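Local coordinates for protein D,D-dipeptidase/D,D-carboxypeptidase (Enterococcus faecalis, PDB 4MUQ) that probably acts as a zinc-dependent D,D-dipeptidase and D,D-carboxypeptidase of vancomycin resistance, here holding a phosphinate analogue of D-Ala-D-Ala, at residues V21-L27 with N104-T110; T96-V100 with G161-W167; K156-T160 with G184-E189. One frame throughout, in Å; residues are numbered along the deposited sequence. Where two conformers were deposited one is given.

Contacts 1 and 2 line the active site, and contact 3 packs behind them. Contacts 1 and 2 both reach the phosphinate ligands: contact 1 supplies Ser106 and the zinc ligand His108, contact 2 supplies Tyr99, Val100, Ile162, Glu165 and Trp167, and their centres lie about 13 Å apart. Contact 3 stands a layer further out, its centre about 12 Å from that of contact 2 and 15 Å from that of contact 1. Glu188 OE2 of contact 3 lies 3.0 Å from Asn22 ND2 of contact 1, while Glu157 OE2 lies 2.9 Å from His164 N of contact 2, both probable hydrogen bonds. The nearest atoms of the Thr160 side chain and the bound 2D8 are about 8 Å apart.

Contact 1: V21-L27 with N104-T110; sequences VNKNYPL and NHSEHQT. With ZN (zinc ion), chain B; PE3 (3,6,9,12,15,18,21,24,27,30,33,36,39-tridecaoxahentetracontane-1,41-diol), chain H; 2D8 ((2R)-3-[(R)-[(1S)-1-aminoethyl](hydroxy)phosphoryl]-2-methylpropanoic acid), chain D; LY0 ((2R)-3-[(R)-[(1R)-1-aminoethyl](hydroxy)phosphoryl]-2-methylpropanoic acid), chain C.
His105 lays its imidazole beside the turn Asn22-Pro26 and uses both an edge and a face. Its ND1 donates to Asn22 O at 2.7 Å, nearly straight at 164° and with the acceptor in the ring plane. Tyr25 N reaches the same oxygen from the opposite face of the carbonyl plane, so two donors grip Asn22 O. Over one face of the imidazole sits Pro26 CB, 3.9 Å from the ring centroid and displaced toward the rim, a CH-pi contact in which the two side chains run side by side. Edge bond and face contact together would restrain the rotation of the ring.

Next to it the backbones join directly, Leu27 N donating to Asn104 O at 2.8 Å. Leu27 has CG opposite its backbone N (chi1 -171°), which sends the two methyls into segment 104-110: CD2 lies 3.6 Å from Gln109 CB and CD1 3.8 Å from Thr110 CG2. Val21 presses CG1 on the peptide at His105 C, at 3.5 Å.

The loop gripped in this way leads into strand 113-118 of the hedgehog/DD-peptidase fold and carries part of the active site. Ser106 OG accepts from His108 N in an ST turn and lies 2.6 Å from O61 of the phosphinate, modelled as two overlapping isomers, LY0 and 2D8; His108 NE2 binds zinc, which Asp115 and His168 also hold. Gln109 closes the loop on itself: its OE1 takes Asn104 N on a lone pair, in the carbonyl plane, while NE2 donates to Asn104 OD1.

One water also links the segments at Glu107, accepting from Val21 N and donating to Glu107 OE2. That carboxylate is a second-shell group: OE1 is hydrogen-bonded to the zinc ligand His168, and OE2 forms salt bridges with Arg151 and Arg170.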
loop_
_atom_site.group_PDB
_atom_site.type_symbol
_atom_site.label_atom_id
_atom_site.label_comp_id
_atom_site.label_asym_id
_atom_site.label_seq_id
_atom_site.Cartn_x
_atom_site.Cartn_y
_atom_site.Cartn_z
ATOM N N VAL A 21 2.216 3.671 7.219
ATOM C CA VAL A 21 1.265 4.513 7.939
ATOM C C VAL A 21 0.544 3.631 8.943
ATOM O O VAL A 21 -0.118 2.660 8.562
ATOM C CB VAL A 21 0.226 5.133 6.988
ATOM C CG1 VAL A 21 -0.766 6.005 7.760
ATOM C CG2 VAL A 21 0.926 5.956 5.913
ATOM N N ASN A 22 0.735 3.907 10.223
ATOM C CA ASN A 22 0.120 3.097 11.274
ATOM C C ASN A 22 0.025 3.932 12.549
ATOM O O ASN A 22 0.246 5.153 12.507
ATOM C CB ASN A 22 0.847 1.746 11.449
ATOM C CG ASN A 22 2.255 1.883 12.004
ATOM O OD1 ASN A 22 2.626 2.919 12.560
ATOM N ND2 ASN A 22 3.036 0.827 11.875
ATOM N N LYS A 23 -0.298 3.311 13.678
ATOM C CA LYS A 23 -0.462 4.063 14.919
ATOM C C LYS A 23 0.812 4.823 15.283
ATOM O O LYS A 23 0.750 5.944 15.783
ATOM C CB LYS A 23 -0.870 3.148 16.074
ATOM C CG LYS A 23 -1.127 3.891 17.376
ATOM C CD LYS A 23 -1.422 2.930 18.518
ATOM C CE LYS A 23 -1.684 3.683 19.815
ATOM N NZ LYS A 23 -1.737 2.763 20.986
ATOM N N ASN A 24 1.960 4.218 15.007
ATOM C CA ASN A 24 3.254 4.823 15.319
ATOM C C ASN A 24 3.638 5.948 14.370
ATOM O O ASN A 24 4.319 6.891 14.769
ATOM C CB ASN A 24 4.356 3.764 15.291
ATOM C CG ASN A 24 4.193 2.721 16.369
ATOM O OD1 ASN A 24 4.509 1.543 16.161
ATOM N ND2 ASN A 24 3.712 3.137 17.522
ATOM N N TYR A 25 3.212 5.838 13.114
ATOM C CA TYR A 25 3.731 6.696 12.059
ATOM C C TYR A 25 2.589 7.322 11.273
ATOM O O TYR A 25 2.045 6.699 10.361
ATOM C CB TYR A 25 4.633 5.888 11.121
ATOM C CG TYR A 25 5.720 5.115 11.839
ATOM C CD1 TYR A 25 6.721 5.770 12.543
ATOM C CD2 TYR A 25 5.739 3.727 11.811
ATOM C CE1 TYR A 25 7.715 5.061 13.205
ATOM C CE2 TYR A 25 6.728 3.011 12.469
ATOM C CZ TYR A 25 7.696 3.684 13.171
ATOM O OH TYR A 25 8.698 2.985 13.817
ATOM N N PRO A 26 2.247 8.567 11.606
ATOM C CA PRO A 26 1.086 9.191 10.959
ATOM C C PRO A 26 1.375 9.655 9.532
ATOM O O PRO A 26 2.528 9.770 9.109
ATOM C CB PRO A 26 0.814 10.401 11.853
ATOM C CG PRO A 26 2.177 10.794 12.348
ATOM C CD PRO A 26 2.864 9.459 12.607
ATOM N N LEU A 27 0.308 9.900 8.783
ATOM C CA LEU A 27 0.408 10.598 7.506
ATOM C C LEU A 27 0.792 12.039 7.802
ATOM O O LEU A 27 0.190 12.681 8.673
ATOM C CB LEU A 27 -0.943 10.533 6.783
ATOM C CG LEU A 27 -1.042 11.001 5.328
ATOM C CD1 LEU A 27 -0.230 10.111 4.397
ATOM C CD2 LEU A 27 -2.493 11.005 4.894
ATOM N N ASN A 104 -5.665 10.360 10.424
ATOM C CA ASN A 104 -4.273 10.627 10.065
ATOM C C ASN A 104 -3.338 9.443 10.267
ATOM O O ASN A 104 -2.138 9.589 10.137
ATOM C CB ASN A 104 -3.729 11.912 10.693
ATOM C CG ASN A 104 -4.186 13.143 9.949
ATOM O OD1 ASN A 104 -4.591 13.063 8.780
ATOM N ND2 ASN A 104 -4.135 14.273 10.614
ATOM N N HIS A 105 -3.900 8.275 10.553
ATOM C CA HIS A 105 -3.099 7.048 10.636
ATOM C C HIS A 105 -3.689 5.965 9.752
ATOM O O HIS A 105 -3.352 4.781 9.904
ATOM C CB HIS A 105 -3.026 6.540 12.084
ATOM C CG HIS A 105 -2.375 7.503 13.025
ATOM N ND1 HIS A 105 -1.087 7.342 13.485
ATOM C CD2 HIS A 105 -2.825 8.660 13.570
ATOM C CE1 HIS A 105 -0.780 8.342 14.292
ATOM N NE2 HIS A 105 -1.820 9.158 14.359
ATOM N N SER A 106 -4.592 6.340 8.845
ATOM C CA SER A 106 -5.232 5.382 7.933
ATOM C C SER A 106 -4.591 5.389 6.553
ATOM O O SER A 106 -4.390 6.451 5.955
ATOM C CB SER A 106 -6.706 5.733 7.752
ATOM O OG SER A 106 -7.302 4.921 6.741
ATOM N N GLU A 107 -4.268 4.202 6.041
ATOM C CA GLU A 107 -3.821 4.063 4.659
ATOM C C GLU A 107 -4.833 4.545 3.672
ATOM O O GLU A 107 -4.482 4.860 2.537
ATOM C CB GLU A 107 -3.577 2.602 4.304
ATOM C CG GLU A 107 -2.509 1.940 5.092
ATOM C CD GLU A 107 -2.136 0.601 4.501
ATOM O OE1 GLU A 107 -3.039 -0.166 4.053
ATOM O OE2 GLU A 107 -0.934 0.337 4.504
ATOM N N HIS A 108 -6.106 4.587 4.061
ATOM C CA HIS A 108 -7.102 5.056 3.105
ATOM C C HIS A 108 -6.893 6.524 2.733
ATOM O O HIS A 108 -7.301 6.963 1.659
ATOM C CB HIS A 108 -8.533 4.814 3.601
ATOM C CG HIS A 108 -8.957 3.389 3.484
ATOM N ND1 HIS A 108 -9.547 2.877 2.346
ATOM C CD2 HIS A 108 -8.856 2.362 4.355
ATOM C CE1 HIS A 108 -9.800 1.594 2.529
ATOM N NE2 HIS A 108 -9.395 1.254 3.743
ATOM N N GLN A 109 -6.242 7.276 3.617
ATOM C CA GLN A 109 -5.966 8.685 3.353
ATOM C C GLN A 109 -4.823 8.890 2.357
ATOM O O GLN A 109 -4.511 10.013 2.014
ATOM C CB GLN A 109 -5.682 9.445 4.658
ATOM C CG GLN A 109 -6.892 9.503 5.604
ATOM C CD GLN A 109 -6.546 10.121 6.932
ATOM O OE1 GLN A 109 -6.531 9.428 7.957
ATOM N NE2 GLN A 109 -6.239 11.416 6.934
ATOM N N THR A 110 -4.219 7.801 1.871
ATOM C CA THR A 110 -3.117 7.919 0.899
ATOM C C THR A 110 -3.547 7.688 -0.551
ATOM O O THR A 110 -2.796 7.980 -1.477
ATOM C CB THR A 110 -1.978 6.898 1.150
ATOM O OG1 THR A 110 -2.461 5.572 0.914
ATOM C CG2 THR A 110 -1.394 7.012 2.568
HETATM ZN ZN ZN B . -9.701 -0.538 4.630
HETATM O O43 PE3 H . 4.444 -0.596 18.990
HETATM C C42 PE3 H . 3.668 -1.001 17.859
HETATM C C41 PE3 H . 2.255 -1.466 18.256
HETATM O O40 PE3 H . 1.582 -1.820 17.024
HETATM C C39 PE3 H . 1.658 -0.595 16.297
HETATM C C38 PE3 H . 1.129 -0.478 14.910
HETATM O O37 PE3 H . 1.457 0.889 14.640
HETATM C C4 2D8 D . -9.635 -0.173 8.755
HETATM C C5 2D8 D . -8.314 0.462 8.461
HETATM C C6 2D8 D . -8.472 1.972 8.360
HETATM C C7 2D8 D . -7.343 0.060 9.556
HETATM N N1 2D8 D . -13.263 -0.856 6.822
HETATM P P 2D8 D . -10.706 -0.379 7.306
HETATM C C1 2D8 D . -12.719 0.819 8.509
HETATM C C2 2D8 D . -12.415 -0.535 7.897
HETATM O O31 2D8 D . -10.541 0.871 6.411
HETATM O O32 2D8 D . -10.354 -1.617 6.419
HETATM O O61 2D8 D . -7.726 2.551 7.589
HETATM O O62 2D8 D . -9.292 2.537 9.064
HETATM P P LY0 C . -10.712 -0.375 7.302
HETATM C C1 LY0 C . -12.700 0.847 8.512
HETATM N N1 LY0 C . -12.641 -1.476 8.774
HETATM C C2 LY0 C . -12.457 -0.470 7.805
HETATM C C4 LY0 C . -9.646 -0.169 8.756
HETATM C C5 LY0 C . -8.319 0.462 8.462
HETATM C C6 LY0 C . -8.473 1.971 8.361
HETATM C C7 LY0 C . -7.345 0.059 9.556
HETATM O O31 LY0 C . -10.525 0.866 6.401
HETATM O O32 LY0 C . -10.352 -1.615 6.421
HETATM O O61 LY0 C . -7.726 2.550 7.589
HETATM O O62 LY0 C . -9.292 2.537 9.064
HETATM O O HOH W 1 0.738 1.389 6.335
#

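Contact 2: T96-V100 with G161-W167; sequences TRKYV and GISHEPW. With LY0 ((2R)-3-[(R)-[(1R)-1-aminoethyl](hydroxy)phosphoryl]-2-methylpropanoic acid), chain C; 2D8 ((2R)-3-[(R)-[(1S)-1-aminoethyl](hydroxy)phosphoryl]-2-methylpropanoic acid), chain D; PE3 (3,6,9,12,15,18,21,24,27,30,33,36,39-tridecaoxahentetracontane-1,41-diol), chain H; EDO (1,2-ethanediol), chain E.
The end of helix 93-99 meets the loop 161-167 at one backbone bond, Ser163 N to Lys98 O, 2.9 Å long and nearly straight (166°), with the donor in the carbonyl plane. In this hedgehog/DD-peptidase fold the loop leads into strand 168-171, and both segments contribute to the ligand pocket. A water bridges the backbones further out, donating to Arg97 O and Gly161 O.

Ser163 CB sits over one face of the Tyr99 ring, 3.8 Å from the centroid, a CH-pi contact; Phe95 also stacks on Tyr99. The Tyr99 hydroxyl shares a water with His164 O. Ile162 CG2 packs on Lys98 O, and its CD1 approaches C7 of the ligand.

The Glu165 and Tyr99 side chains run antiparallel past one another, the carboxylate and ring planes only 18° apart and OE2 near the ring edge, 3.7 Å from Tyr99 CD1. Stretched out beyond CG (chi2 -163°), Glu165 brings OE1 within 2.8 Å of O32 of the phosphinate (LY0 or 2D8). Glu165 CB lies over a face of the Trp167 indole, whose NE1 donates at 2.9 Å to the same O32, which lies in the indole plane at its edge.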
loop_
_atom_site.group_PDB
_atom_site.type_symbol
_atom_site.label_atom_id
_atom_site.label_comp_id
_atom_site.label_asym_id
_atom_site.label_seq_id
_atom_site.Cartn_x
_atom_site.Cartn_y
_atom_site.Cartn_z
ATOM N N THR A 96 -13.566 -0.446 17.892
ATOM C CA THR A 96 -13.079 0.647 17.067
ATOM C C THR A 96 -11.553 0.704 17.028
ATOM O O THR A 96 -10.971 0.872 15.965
ATOM C CB THR A 96 -13.650 1.961 17.562
ATOM O OG1 THR A 96 -15.080 1.869 17.545
ATOM C CG2 THR A 96 -13.205 3.118 16.681
ATOM N N ARG A 97 -10.916 0.544 18.178
ATOM C CA ARG A 97 -9.456 0.565 18.220
ATOM C C ARG A 97 -8.840 -0.544 17.372
ATOM O O ARG A 97 -7.757 -0.372 16.815
ATOM C CB ARG A 97 -8.959 0.452 19.655
ATOM C CG ARG A 97 -8.970 1.753 20.429
ATOM C CD ARG A 97 -8.500 1.535 21.863
ATOM N NE ARG A 97 -7.150 0.979 21.940
ATOM C CZ ARG A 97 -6.871 -0.313 22.102
ATOM N NH1 ARG A 97 -7.850 -1.205 22.200
ATOM N NH2 ARG A 97 -5.609 -0.716 22.162
ATOM N N LYS A 98 -9.539 -1.672 17.263
ATOM C CA LYS A 98 -9.043 -2.832 16.526
ATOM C C LYS A 98 -9.352 -2.818 15.032
ATOM O O LYS A 98 -8.639 -3.447 14.239
ATOM C CB LYS A 98 -9.587 -4.122 17.153
ATOM C CG LYS A 98 -9.057 -4.399 18.561
ATOM C CD LYS A 98 -9.651 -5.680 19.146
ATOM C CE LYS A 98 -8.962 -6.068 20.449
ATOM N NZ LYS A 98 -7.595 -6.596 20.179
ATOM N N TYR A 99 -10.408 -2.127 14.640
ATOM C CA TYR A 99 -10.891 -2.178 13.260
ATOM C C TYR A 99 -10.973 -0.841 12.527
ATOM O O TYR A 99 -11.427 -0.790 11.376
ATOM C CB TYR A 99 -12.262 -2.866 13.209
ATOM C CG TYR A 99 -12.200 -4.345 13.464
ATOM C CD1 TYR A 99 -11.877 -5.233 12.438
ATOM C CD2 TYR A 99 -12.444 -4.875 14.725
ATOM C CE1 TYR A 99 -11.826 -6.604 12.666
ATOM C CE2 TYR A 99 -12.378 -6.252 14.963
ATOM C CZ TYR A 99 -12.064 -7.106 13.933
ATOM O OH TYR A 99 -12.003 -8.456 14.172
ATOM N N VAL A 100 -10.613 0.255 13.188
ATOM C CA VAL A 100 -10.631 1.544 12.513
ATOM C C VAL A 100 -9.343 2.286 12.855
ATOM O O VAL A 100 -9.055 2.525 14.029
ATOM C CB VAL A 100 -11.840 2.416 12.919
ATOM C CG1 VAL A 100 -11.871 3.647 12.042
ATOM C CG2 VAL A 100 -13.163 1.638 12.790
ATOM N N GLY A 161 -1.067 -3.618 14.835
ATOM C CA GLY A 161 -2.001 -2.944 15.715
ATOM C C GLY A 161 -3.451 -2.957 15.248
ATOM O O GLY A 161 -4.274 -2.242 15.821
ATOM N N ILE A 162 -3.760 -3.757 14.227
ATOM C CA ILE A 162 -5.110 -3.813 13.663
ATOM C C ILE A 162 -5.495 -5.282 13.575
ATOM O O ILE A 162 -4.659 -6.124 13.240
ATOM C CB ILE A 162 -5.126 -3.139 12.261
ATOM C CG1 ILE A 162 -4.836 -1.625 12.381
ATOM C CG2 ILE A 162 -6.447 -3.389 11.518
ATOM C CD1 ILE A 162 -5.883 -0.826 13.144
ATOM N N SER A 163 -6.746 -5.606 13.865
ATOM C CA SER A 163 -7.199 -6.989 13.766
ATOM C C SER A 163 -7.184 -7.483 12.323
ATOM O O SER A 163 -7.177 -6.705 11.380
ATOM C CB SER A 163 -8.604 -7.105 14.339
ATOM O OG SER A 163 -8.569 -6.991 15.746
ATOM N N HIS A 164 -7.156 -8.803 12.178
ATOM C CA HIS A 164 -7.310 -9.486 10.900
ATOM C C HIS A 164 -8.427 -8.849 10.058
ATOM O O HIS A 164 -9.577 -8.791 10.506
ATOM C CB HIS A 164 -7.660 -10.937 11.220
ATOM C CG HIS A 164 -7.910 -11.808 10.029
ATOM N ND1 HIS A 164 -8.651 -12.960 10.127
ATOM C CD2 HIS A 164 -7.513 -11.716 8.736
ATOM C CE1 HIS A 164 -8.710 -13.548 8.942
ATOM N NE2 HIS A 164 -8.013 -12.826 8.087
ATOM N N GLU A 165 -8.089 -8.412 8.845
ATOM C CA GLU A 165 -9.087 -7.883 7.904
ATOM C C GLU A 165 -8.951 -8.572 6.550
ATOM O O GLU A 165 -8.034 -8.295 5.795
ATOM C CB GLU A 165 -8.956 -6.369 7.752
ATOM C CG GLU A 165 -9.180 -5.606 9.047
ATOM C CD GLU A 165 -9.451 -4.149 8.806
ATOM O OE1 GLU A 165 -9.008 -3.651 7.744
ATOM O OE2 GLU A 165 -10.103 -3.543 9.668
ATOM N N PRO A 166 -9.864 -9.487 6.236
ATOM C CA PRO A 166 -9.798 -10.159 4.933
ATOM C C PRO A 166 -9.888 -9.215 3.727
ATOM O O PRO A 166 -9.417 -9.576 2.643
ATOM C CB PRO A 166 -11.011 -11.088 4.975
ATOM C CG PRO A 166 -11.131 -11.459 6.449
ATOM C CD PRO A 166 -10.785 -10.164 7.167
ATOM N N TRP A 167 -10.457 -8.025 3.924
ATOM C CA TRP A 167 -10.934 -7.188 2.813
ATOM C C TRP A 167 -10.043 -6.023 2.404
ATOM O O TRP A 167 -10.314 -5.406 1.378
ATOM C CB TRP A 167 -12.298 -6.593 3.173
ATOM C CG TRP A 167 -12.225 -5.772 4.438
ATOM C CD1 TRP A 167 -11.799 -4.475 4.562
ATOM C CD2 TRP A 167 -12.560 -6.210 5.764
ATOM N NE1 TRP A 167 -11.849 -4.086 5.879
ATOM C CE2 TRP A 167 -12.318 -5.129 6.637
ATOM C CE3 TRP A 167 -13.034 -7.415 6.295
ATOM C CZ2 TRP A 167 -12.531 -5.218 8.014
ATOM C CZ3 TRP A 167 -13.255 -7.501 7.669
ATOM C CH2 TRP A 167 -12.985 -6.410 8.511
HETATM P P LY0 C . -10.712 -0.375 7.302
HETATM C C1 LY0 C . -12.700 0.847 8.512
HETATM N N1 LY0 C . -12.641 -1.476 8.774
HETATM C C2 LY0 C . -12.457 -0.470 7.805
HETATM C C4 LY0 C . -9.646 -0.169 8.756
HETATM C C5 LY0 C . -8.319 0.462 8.462
HETATM C C6 LY0 C . -8.473 1.971 8.361
HETATM C C7 LY0 C . -7.345 0.059 9.556
HETATM O O31 LY0 C . -10.525 0.866 6.401
HETATM O O32 LY0 C . -10.352 -1.615 6.421
HETATM O O61 LY0 C . -7.726 2.550 7.589
HETATM O O62 LY0 C . -9.292 2.537 9.064
HETATM C C4 2D8 D . -9.635 -0.173 8.755
HETATM C C5 2D8 D . -8.314 0.462 8.461
HETATM C C6 2D8 D . -8.472 1.972 8.360
HETATM C C7 2D8 D . -7.343 0.060 9.556
HETATM N N1 2D8 D . -13.263 -0.856 6.822
HETATM P P 2D8 D . -10.706 -0.379 7.306
HETATM C C1 2D8 D . -12.719 0.819 8.509
HETATM C C2 2D8 D . -12.415 -0.535 7.897
HETATM O O31 2D8 D . -10.541 0.871 6.411
HETATM O O32 2D8 D . -10.354 -1.617 6.419
HETATM O O61 2D8 D . -7.726 2.551 7.589
HETATM O O62 2D8 D . -9.292 2.537 9.064
HETATM O O43 PE3 H . 4.444 -0.596 18.990
HETATM C C42 PE3 H . 3.668 -1.001 17.859
HETATM C C41 PE3 H . 2.255 -1.466 18.256
HETATM O O40 PE3 H . 1.582 -1.820 17.024
HETATM C C39 PE3 H . 1.658 -0.595 16.297
HETATM C C38 PE3 H . 1.129 -0.478 14.910
HETATM O O37 PE3 H . 1.457 0.889 14.640
HETATM C C1 EDO E . -4.232 -5.579 17.891
HETATM O O1 EDO E . -4.836 -4.761 18.901
HETATM C C2 EDO E . -5.280 -5.913 16.833
HETATM O O2 EDO E . -6.245 -6.876 17.294
HETATM O O HOH W 2 -5.654 -1.704 18.078
HETATM O O HOH W 3 -11.401 -9.985 12.061
#

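Contact 3: K156-T160 with G184-E189; sequences KEEIT and GFSLEE. With PE3 (3,6,9,12,15,18,21,24,27,30,33,36,39-tridecaoxahentetracontane-1,41-diol), chain H.
Lys156 and Glu189 cross at about a right angle and make the tight end of this contact, where the ammonium closes on a forked carboxylate. Lys156 NZ stands 2.9 Å from both Glu189 OE1 and Glu189 OE2, each oxygen offering its syn lone pair, so the salt bridge is bidentate. A third bond runs from NZ to Gly184 O at 3.0 Å, almost head-on to the carbonyl (166°). A bend at chi2 (-72°), followed by an extended tail, delivers NZ to all three oxygens.

Glu189 OE1 has further partners: Ser186 N and Ser186 OG donate to it on the anti side, the first 35° out of the carboxylate plane. Three donor atoms thus hold one oxygen, which should favour the ionised carboxylate. Ile159 packs its terminal methyl against this polar cluster, CD1 lying 3.5 Å from Ser186 OG and 3.7 Å from Glu189 CG.

Toward Glu188 the joint is looser and wetter. The Glu188 side chain runs across that of Thr160, OE1 coming no closer than 3.6 Å to Thr160 CG2, and a water donates to both Thr160 O and Glu188 OE2. The polar ends turn to other partners: Glu188 OE1 forms a salt bridge with Arg151, OE2 is shared between this water and Asn22, and Thr160 OG1 takes Ile162 N. A polyether molecule lies alongside this end, close to Ile159 O and Thr160 O.

The tight side is built on two helix-end motifs in sequence. Gly184, with positive phi, ends helix 176-183 in a Schellman motif, and Ser186 and Glu189 start helix 187-194 as a capping box, Glu189 N returning its bond to Ser186 OG at 3.2 Å.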
loop_
_atom_site.group_PDB
_atom_site.type_symbol
_atom_site.label_atom_id
_atom_site.label_comp_id
_atom_site.label_asym_id
_atom_site.label_seq_id
_atom_site.Cartn_x
_atom_site.Cartn_y
_atom_site.Cartn_z
ATOM N N LYS A 156 -0.251 -11.198 12.354
ATOM C CA LYS A 156 0.553 -9.988 12.501
ATOM C C LYS A 156 -0.145 -8.908 13.317
ATOM O O LYS A 156 0.323 -7.772 13.352
ATOM C CB LYS A 156 0.925 -9.416 11.132
ATOM C CG LYS A 156 1.514 -10.421 10.146
ATOM C CD LYS A 156 2.911 -10.843 10.523
ATOM C CE LYS A 156 3.432 -11.842 9.486
ATOM N NZ LYS A 156 4.853 -12.147 9.700
ATOM N N GLU A 157 -1.244 -9.259 13.978
ATOM C CA GLU A 157 -2.037 -8.276 14.723
ATOM C C GLU A 157 -1.243 -7.484 15.749
ATOM O O GLU A 157 -1.476 -6.288 15.938
ATOM C CB GLU A 157 -3.232 -8.952 15.397
ATOM C CG GLU A 157 -4.283 -9.426 14.406
ATOM C CD GLU A 157 -5.412 -10.191 15.056
ATOM O OE1 GLU A 157 -5.327 -10.514 16.264
ATOM O OE2 GLU A 157 -6.390 -10.493 14.344
ATOM N N GLU A 158 -0.290 -8.133 16.402
ATOM C CA GLU A 158 0.473 -7.470 17.451
ATOM C C GLU A 158 1.438 -6.430 16.894
ATOM O O GLU A 158 1.785 -5.466 17.580
ATOM C CB GLU A 158 1.197 -8.491 18.328
ATOM C CG GLU A 158 0.240 -9.431 19.044
ATOM C CD GLU A 158 -0.939 -8.695 19.659
ATOM O OE1 GLU A 158 -0.714 -7.741 20.435
ATOM O OE2 GLU A 158 -2.097 -9.062 19.355
ATOM N N ILE A 159 1.856 -6.597 15.648
ATOM C CA ILE A 159 2.729 -5.581 15.067
ATOM C C ILE A 159 2.046 -4.577 14.139
ATOM O O ILE A 159 2.533 -3.469 13.994
ATOM C CB ILE A 159 3.989 -6.166 14.406
ATOM C CG1 ILE A 159 3.623 -7.024 13.206
ATOM C CG2 ILE A 159 4.822 -6.941 15.425
ATOM C CD1 ILE A 159 4.843 -7.567 12.481
ATOM N N THR A 160 0.916 -4.938 13.530
ATOM C CA THR A 160 0.156 -3.956 12.753
ATOM C C THR A 160 -0.713 -3.092 13.666
ATOM O O THR A 160 -1.068 -1.963 13.306
ATOM C CB THR A 160 -0.777 -4.610 11.723
ATOM O OG1 THR A 160 -1.776 -5.362 12.422
ATOM C CG2 THR A 160 -0.007 -5.523 10.774
ATOM N N GLY A 184 6.434 -13.759 3.737
ATOM C CA GLY A 184 5.336 -13.652 4.688
ATOM C C GLY A 184 5.365 -12.376 5.520
ATOM O O GLY A 184 5.032 -12.403 6.709
ATOM N N PHE A 185 5.756 -11.265 4.901
ATOM C CA PHE A 185 5.958 -10.008 5.623
ATOM C C PHE A 185 4.725 -9.130 5.636
ATOM O O PHE A 185 4.092 -8.932 4.597
ATOM C CB PHE A 185 7.046 -9.175 4.938
ATOM C CG PHE A 185 8.449 -9.641 5.184
ATOM C CD1 PHE A 185 8.773 -10.427 6.276
ATOM C CD2 PHE A 185 9.459 -9.259 4.305
ATOM C CE1 PHE A 185 10.093 -10.828 6.488
ATOM C CE2 PHE A 185 10.773 -9.652 4.505
ATOM C CZ PHE A 185 11.090 -10.439 5.594
ATOM N N SER A 186 4.426 -8.562 6.800
ATOM C CA SER A 186 3.593 -7.370 6.884
ATOM C C SER A 186 4.407 -6.193 6.351
ATOM O O SER A 186 5.637 -6.289 6.219
ATOM C CB SER A 186 3.217 -7.089 8.337
ATOM O OG SER A 186 4.371 -6.794 9.118
ATOM N N LEU A 187 3.746 -5.077 6.083
ATOM C CA LEU A 187 4.471 -3.885 5.639
ATOM C C LEU A 187 5.451 -3.397 6.708
ATOM O O LEU A 187 6.543 -2.934 6.372
ATOM C CB LEU A 187 3.515 -2.774 5.187
ATOM C CG LEU A 187 4.193 -1.534 4.582
ATOM C CD1 LEU A 187 5.081 -1.890 3.374
ATOM C CD2 LEU A 187 3.125 -0.538 4.181
ATOM N N GLU A 188 5.082 -3.519 7.984
ATOM C CA GLU A 188 5.994 -3.198 9.091
ATOM C C GLU A 188 7.295 -3.989 8.972
ATOM O O GLU A 188 8.391 -3.428 9.079
ATOM C CB GLU A 188 5.338 -3.516 10.439
ATOM C CG GLU A 188 4.306 -2.477 10.917
ATOM C CD GLU A 188 2.950 -2.555 10.220
ATOM O OE1 GLU A 188 2.679 -3.535 9.492
ATOM O OE2 GLU A 188 2.154 -1.605 10.409
ATOM N N GLU A 189 7.172 -5.293 8.756
ATOM C CA GLU A 189 8.345 -6.140 8.635
ATOM C C GLU A 189 9.187 -5.775 7.417
ATOM O O GLU A 189 10.410 -5.724 7.516
ATOM C CB GLU A 189 7.931 -7.609 8.602
ATOM C CG GLU A 189 7.490 -8.148 9.953
ATOM C CD GLU A 189 6.692 -9.424 9.829
ATOM O OE1 GLU A 189 5.567 -9.356 9.292
ATOM O OE2 GLU A 189 7.190 -10.490 10.261
HETATM O O43 PE3 H . 4.444 -0.596 18.990
HETATM C C42 PE3 H . 3.668 -1.001 17.859
HETATM C C41 PE3 H . 2.255 -1.466 18.256
HETATM O O40 PE3 H . 1.582 -1.820 17.024
HETATM C C39 PE3 H . 1.658 -0.595 16.297
HETATM C C38 PE3 H . 1.129 -0.478 14.910
HETATM O O37 PE3 H . 1.457 0.889 14.640
HETATM O O HOH W 4 -0.572 -1.265 10.701
#